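Local coordinates for clostripain-related protein (Bacteroides thetaiotaomicron, PDB 6NAG) that probably hydrolyses peptide bonds as a secreted clostripain-family (C11) cysteine protease of a gut commensal bacterium, at residues A[55-60]-A[79-84]; A[19-24]-A[148-153]. The protein carries 1 engineered substitution. All coordinates share one frame; numbering follows the deposited sequence.

Contact 1: residues A[55-60]-A[79-84]; sequences TATKAT and YTDPAY. With PRO (proline), chain E.
Ala-59 and Tyr-79 form a hydrogen-bonded antiparallel pair at the open end of a beta hairpin, made of strands 58-67 and 70-80 at one margin of the chain's mixed sheet. Tyr-79 N reaches Ala-59 O at 2.8 Å, and the return bond from Ala-59 N to Tyr-79 O is longer, 3.2 Å, but nearly straight (162° at the hydrogen) and lies in the carbonyl plane on a lone pair. Lys-58 and Thr-80 make the adjoining non-hydrogen-bonded pair, where the Lys-58 CA hydrogen leans toward Tyr-79 O. Beyond it the second strand turns off, yet Asp-81 N still donates to Thr-57 O over 2.8 Å. On the sheet face carrying Ala-59 and Tyr-79, the Ala-59 methyl CB rests against Pro-82 CG at 4.0 Å. The departing chain passes through an inverse gamma turn centred on Ala-83, after which the Tyr-84 side chain points back, and its hydroxyl OH donates to Ala-56 O over 2.7 Å, with the carbonyl oxygen at the edge of the ring. With chi1 at 45°, the Tyr-84 ring starts out between its own backbone N and carbonyl carbon and projects across to the first segment. A water donates to both Ala-56 O and Pro-82 O, a second link between the loops. Replacing Tyr-84 by a phenylalanine would probably cost Ala-56 O its hydroxyl donor, leaving the water, and the ring less firmly tied to 55-57. Farther out, Phe-51 meets the Tyr-79 ring edge-to-face and Asp-96 hydrogen-bonds its hydroxyl. The same ring helps to line the site of a bound proline, whose CG lies 3.8 Å from Tyr-79 CD2 and whose N stands 3.1 Å from Ala-83 N.

Contact 2: residues A[19-24]-A[148-153]; sequences WSDNLT and GLNAQY
Asp-21 OD2 is held by two consecutive backbone N-H groups: Leu-149 N donates to it at 2.7 Å, on the anti side of the carboxylate, and Asn-150 N at 3.1 Å, nearly in line with the C-O bond. The Asp-21 chi1 of -72° sets CG beside its own backbone N and aims the carboxylate at the 148-153 turn. The other oxygen, OD1, accepts a weak bond from Trp-19 NE1, so a single carboxylate joins the indole to the turn. The indole itself presents an edge to one face of the Tyr-153 ring, an edge-to-face pair with planes 88° apart, in which Trp-19 CD1 lies over Tyr-153 CD2. Between the two main chains a water donates to both Trp-19 O and Tyr-153 O. The turn holds its own shape as well, since Gly-148 N bonds to Tyr-153 O across its neck at 2.8 Å. Leu-149 crosses the Asn-22 side chain at about a right angle, on the more exposed side. The turn between strands 146-147 and 154-155 thus packs beside the 19-24 loop, which follows parallel strand 11-17 near Cys-112 and His-113, consistent with clan CD peptidases, where loops after the sheet's parallel strands frame the active site.

Overall arrangement
From the N terminus, the chain leaves strand 11-17 and enters 19-24, the first half of contact 2, before helix 24-38. It then runs through strand 46-53 to 55-60, which opens the hairpin that contact 1 closes at 79-84. Only after helix 87-100 and strand 105-111 does it reach 148-153 and complete contact 2, so the short hairpin closure is nested inside a much longer loop. Their centres are 12 Å apart and the two touch: Trp-19 packs against Thr-55, Ala-56 and Tyr-84, while Tyr-153 meets Ala-56. Together they tie the edge hairpin to the loop following a central parallel strand and to the turn at 148-153, far along the chain.

Contact 1: residues A[55-60]-A[79-84]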
loop_
_atom_site.group_PDB
_atom_site.type_symbol
_atom_site.label_atom_id
_atom_site.label_comp_id
_atom_site.label_asym_id
_atom_site.label_seq_id
_atom_site.Cartn_x
_atom_site.Cartn_y
_atom_site.Cartn_z
ATOM N N THR A 55 -17.009 20.138 -10.165
ATOM C CA THR A 55 -16.349 21.406 -9.891
ATOM C C THR A 55 -15.008 21.127 -9.228
ATOM O O THR A 55 -14.621 19.972 -9.064
ATOM C CB THR A 55 -17.194 22.319 -8.982
ATOM O OG1 THR A 55 -17.330 21.717 -7.690
ATOM C CG2 THR A 55 -18.573 22.552 -9.581
ATOM N N ALA A 56 -14.305 22.183 -8.836
ATOM C CA ALA A 56 -13.002 22.031 -8.201
ATOM C C ALA A 56 -13.121 21.427 -6.805
ATOM O O ALA A 56 -12.144 20.912 -6.261
ATOM C CB ALA A 56 -12.291 23.372 -8.135
ATOM N N THR A 57 -14.319 21.483 -6.233
ATOM C CA THR A 57 -14.528 21.042 -4.858
ATOM C C THR A 57 -15.566 19.928 -4.736
ATOM O O THR A 57 -15.872 19.478 -3.633
ATOM C CB THR A 57 -14.970 22.215 -3.962
ATOM O OG1 THR A 57 -16.196 22.762 -4.460
ATOM C CG2 THR A 57 -13.906 23.300 -3.944
ATOM N N LYS A 58 -16.111 19.490 -5.867
ATOM C CA LYS A 58 -17.149 18.463 -5.862
ATOM C C LYS A 58 -16.922 17.430 -6.962
ATOM O O LYS A 58 -16.580 17.779 -8.090
ATOM C CB LYS A 58 -18.531 19.103 -6.015
ATOM C CG LYS A 58 -18.917 20.026 -4.869
ATOM C CD LYS A 58 -20.225 20.740 -5.145
ATOM C CE LYS A 58 -20.641 21.618 -3.978
ATOM N NZ LYS A 58 -19.643 22.685 -3.700
ATOM N N ALA A 59 -17.121 16.158 -6.628
ATOM C CA ALA A 59 -16.885 15.075 -7.576
ATOM C C ALA A 59 -17.861 13.919 -7.375
ATOM O O ALA A 59 -18.520 13.821 -6.341
ATOM C CB ALA A 59 -15.456 14.579 -7.459
ATOM N N THR A 60 -17.939 13.042 -8.370
ATOM C CA THR A 60 -18.850 11.905 -8.326
ATOM C C THR A 60 -18.203 10.649 -8.903
ATOM O O THR A 60 -17.570 10.695 -9.957
ATOM C CB THR A 60 -20.155 12.201 -9.095
ATOM O OG1 THR A 60 -20.805 13.340 -8.521
ATOM C CG2 THR A 60 -21.099 11.009 -9.042
ATOM N N TYR A 79 -18.509 13.039 -3.626
ATOM C CA TYR A 79 -17.389 13.527 -2.829
ATOM C C TYR A 79 -17.484 15.021 -2.538
ATOM O O TYR A 79 -17.573 15.836 -3.455
ATOM C CB TYR A 79 -16.064 13.234 -3.539
ATOM C CG TYR A 79 -15.767 11.764 -3.734
ATOM C CD1 TYR A 79 -16.287 11.067 -4.817
ATOM C CD2 TYR A 79 -14.955 11.077 -2.842
ATOM C CE1 TYR A 79 -16.015 9.726 -5.000
ATOM C CE2 TYR A 79 -14.677 9.736 -3.018
ATOM C CZ TYR A 79 -15.209 9.065 -4.098
ATOM O OH TYR A 79 -14.934 7.729 -4.278
ATOM N N THR A 80 -17.459 15.374 -1.257
ATOM C CA THR A 80 -17.385 16.772 -0.850
ATOM C C THR A 80 -15.941 17.141 -0.530
ATOM O O THR A 80 -15.328 16.551 0.360
ATOM C CB THR A 80 -18.271 17.068 0.375
ATOM O OG1 THR A 80 -19.642 16.812 0.052
ATOM C CG2 THR A 80 -18.124 18.519 0.800
ATOM N N ASP A 81 -15.413 18.119 -1.261
ATOM C CA ASP A 81 -14.026 18.561 -1.117
ATOM C C ASP A 81 -13.018 17.412 -1.167
ATOM O O ASP A 81 -12.277 17.199 -0.207
ATOM C CB ASP A 81 -13.848 19.337 0.190
ATOM C CG ASP A 81 -14.578 20.663 0.185
ATOM O OD1 ASP A 81 -14.434 21.416 -0.801
ATOM O OD2 ASP A 81 -15.295 20.955 1.164
ATOM N N PRO A 82 -12.978 16.671 -2.287
ATOM C CA PRO A 82 -12.013 15.570 -2.367
ATOM C C PRO A 82 -10.583 16.078 -2.516
ATOM O O PRO A 82 -10.337 17.011 -3.281
ATOM C CB PRO A 82 -12.460 14.806 -3.615
ATOM C CG PRO A 82 -13.095 15.843 -4.470
ATOM C CD PRO A 82 -13.757 16.813 -3.530
ATOM N N ALA A 83 -9.655 15.476 -1.782
ATOM C CA ALA A 83 -8.253 15.865 -1.855
ATOM C C ALA A 83 -7.529 15.061 -2.930
ATOM O O ALA A 83 -6.686 14.220 -2.626
ATOM C CB ALA A 83 -7.580 15.679 -0.506
ATOM N N TYR A 84 -7.860 15.333 -4.187
ATOM C CA TYR A 84 -7.318 14.571 -5.308
ATOM C C TYR A 84 -5.886 14.968 -5.661
ATOM O O TYR A 84 -5.274 14.371 -6.546
ATOM C CB TYR A 84 -8.221 14.727 -6.537
ATOM C CG TYR A 84 -8.665 16.146 -6.808
ATOM C CD1 TYR A 84 -7.856 17.026 -7.516
ATOM C CD2 TYR A 84 -9.898 16.604 -6.366
ATOM C CE1 TYR A 84 -8.260 18.324 -7.767
ATOM C CE2 TYR A 84 -10.311 17.898 -6.612
ATOM C CZ TYR A 84 -9.490 18.754 -7.313
ATOM O OH TYR A 84 -9.900 20.043 -7.558
HETATM N N PRO E . -10.535 13.124 -0.037
HETATM C CA PRO E . -11.397 12.537 0.994
HETATM C C PRO E . -10.703 12.447 2.348
HETATM O O PRO E . -10.724 11.404 3.004
HETATM C CB PRO E . -11.699 11.144 0.441
HETATM C CG PRO E . -11.600 11.305 -1.033
HETATM C CD PRO E . -10.496 12.299 -1.256
HETATM O OXT PRO E . -10.105 13.415 2.819
HETATM O O HOH W 1 -11.809 19.493 -3.634
#

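Contact 2: residues A[19-24]-A[148-153]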
loop_
_atom_site.group_PDB
_atom_site.type_symbol
_atom_site.label_atom_id
_atom_site.label_comp_id
_atom_site.label_asym_id
_atom_site.label_seq_id
_atom_site.Cartn_x
_atom_site.Cartn_y
_atom_site.Cartn_z
ATOM N N TRP A 19 -10.159 17.730 -11.345
ATOM C CA TRP A 19 -10.454 19.069 -11.846
ATOM C C TRP A 19 -9.350 19.581 -12.767
ATOM O O TRP A 19 -8.164 19.459 -12.462
ATOM C CB TRP A 19 -10.668 20.043 -10.685
ATOM C CG TRP A 19 -11.047 21.423 -11.128
ATOM C CD1 TRP A 19 -10.322 22.565 -10.958
ATOM C CD2 TRP A 19 -12.238 21.804 -11.827
ATOM N NE1 TRP A 19 -10.992 23.636 -11.500
ATOM C CE2 TRP A 19 -12.170 23.194 -12.041
ATOM C CE3 TRP A 19 -13.358 21.104 -12.289
ATOM C CZ2 TRP A 19 -13.177 23.898 -12.698
ATOM C CZ3 TRP A 19 -14.354 21.804 -12.940
ATOM C CH2 TRP A 19 -14.258 23.187 -13.138
ATOM N N SER A 20 -9.754 20.157 -13.894
ATOM C CA SER A 20 -8.817 20.585 -14.927
ATOM C C SER A 20 -9.036 22.033 -15.345
ATOM O O SER A 20 -8.473 22.484 -16.343
ATOM C CB SER A 20 -8.941 19.681 -16.150
ATOM O OG SER A 20 -10.242 19.778 -16.700
ATOM N N ASP A 21 -9.873 22.738 -14.587
ATOM C CA ASP A 21 -10.215 24.140 -14.841
ATOM C C ASP A 21 -10.996 24.363 -16.140
ATOM O O ASP A 21 -12.056 24.987 -16.117
ATOM C CB ASP A 21 -8.953 25.012 -14.838
ATOM C CG ASP A 21 -8.371 25.189 -13.449
ATOM O OD1 ASP A 21 -9.153 25.411 -12.501
ATOM O OD2 ASP A 21 -7.134 25.103 -13.304
ATOM N N ASN A 22 -10.492 23.861 -17.266
ATOM C CA ASN A 22 -11.125 24.157 -18.551
ATOM C C ASN A 22 -11.215 22.991 -19.536
ATOM O O ASN A 22 -11.332 23.207 -20.741
ATOM C CB ASN A 22 -10.391 25.318 -19.226
ATOM C CG ASN A 22 -8.982 24.952 -19.648
ATOM O OD1 ASN A 22 -8.387 24.010 -19.122
ATOM N ND2 ASN A 22 -8.437 25.700 -20.598
ATOM N N LEU A 23 -11.170 21.761 -19.035
ATOM C CA LEU A 23 -11.309 20.593 -19.902
ATOM C C LEU A 23 -12.560 19.796 -19.562
ATOM O O LEU A 23 -12.727 18.666 -20.020
ATOM C CB LEU A 23 -10.082 19.689 -19.797
ATOM C CG LEU A 23 -8.733 20.274 -20.208
ATOM C CD1 LEU A 23 -7.622 19.331 -19.785
ATOM C CD2 LEU A 23 -8.691 20.528 -21.705
ATOM N N THR A 24 -13.433 20.393 -18.760
ATOM C CA THR A 24 -14.638 19.722 -18.287
ATOM C C THR A 24 -15.562 19.332 -19.437
ATOM O O THR A 24 -16.131 18.242 -19.444
ATOM C CB THR A 24 -15.410 20.608 -17.294
ATOM O OG1 THR A 24 -14.501 21.144 -16.326
ATOM C CG2 THR A 24 -16.489 19.807 -16.586
ATOM N N GLY A 148 -5.065 20.568 -12.983
ATOM C CA GLY A 148 -5.611 21.811 -13.494
ATOM C C GLY A 148 -4.533 22.764 -13.970
ATOM O O GLY A 148 -3.354 22.417 -14.003
ATOM N N LEU A 149 -4.942 23.972 -14.345
ATOM C CA LEU A 149 -4.002 24.990 -14.789
ATOM C C LEU A 149 -3.490 25.797 -13.603
ATOM O O LEU A 149 -2.521 26.546 -13.720
ATOM C CB LEU A 149 -4.653 25.908 -15.821
ATOM C CG LEU A 149 -5.140 25.238 -17.104
ATOM C CD1 LEU A 149 -5.984 26.201 -17.921
ATOM C CD2 LEU A 149 -3.959 24.731 -17.915
ATOM N N ASN A 150 -4.152 25.637 -12.461
ATOM C CA ASN A 150 -3.696 26.249 -11.219
ATOM C C ASN A 150 -2.876 25.276 -10.387
ATOM O O ASN A 150 -3.213 24.097 -10.289
ATOM C CB ASN A 150 -4.876 26.754 -10.390
ATOM C CG ASN A 150 -5.609 27.896 -11.054
ATOM O OD1 ASN A 150 -5.036 28.957 -11.294
ATOM N ND2 ASN A 150 -6.891 27.696 -11.333
ATOM N N ALA A 151 -1.811 25.782 -9.777
ATOM C CA ALA A 151 -0.943 24.968 -8.935
ATOM C C ALA A 151 -1.719 24.358 -7.772
ATOM O O ALA A 151 -1.336 23.321 -7.232
ATOM C CB ALA A 151 0.221 25.796 -8.423
ATOM N N GLN A 152 -2.814 25.011 -7.399
ATOM C CA GLN A 152 -3.699 24.516 -6.352
ATOM C C GLN A 152 -4.355 23.200 -6.765
ATOM O O GLN A 152 -4.677 22.362 -5.923
ATOM C CB GLN A 152 -4.765 25.568 -6.030
ATOM C CG GLN A 152 -5.769 25.160 -4.965
ATOM C CD GLN A 152 -6.876 26.181 -4.794
ATOM O OE1 GLN A 152 -6.930 27.181 -5.511
ATOM N NE2 GLN A 152 -7.769 25.933 -3.843
ATOM N N TYR A 153 -4.538 23.021 -8.069
ATOM C CA TYR A 153 -5.217 21.843 -8.597
ATOM C C TYR A 153 -4.274 20.921 -9.367
ATOM O O TYR A 153 -4.706 20.176 -10.245
ATOM C CB TYR A 153 -6.375 22.268 -9.503
ATOM C CG TYR A 153 -7.355 23.210 -8.844
ATOM C CD1 TYR A 153 -7.794 22.992 -7.545
ATOM C CD2 TYR A 153 -7.834 24.325 -9.519
ATOM C CE1 TYR A 153 -8.688 23.853 -6.940
ATOM C CE2 TYR A 153 -8.728 25.192 -8.922
ATOM C CZ TYR A 153 -9.150 24.952 -7.633
ATOM O OH TYR A 153 -10.041 25.813 -7.035
HETATM O O HOH W 2 -6.474 18.133 -10.763
#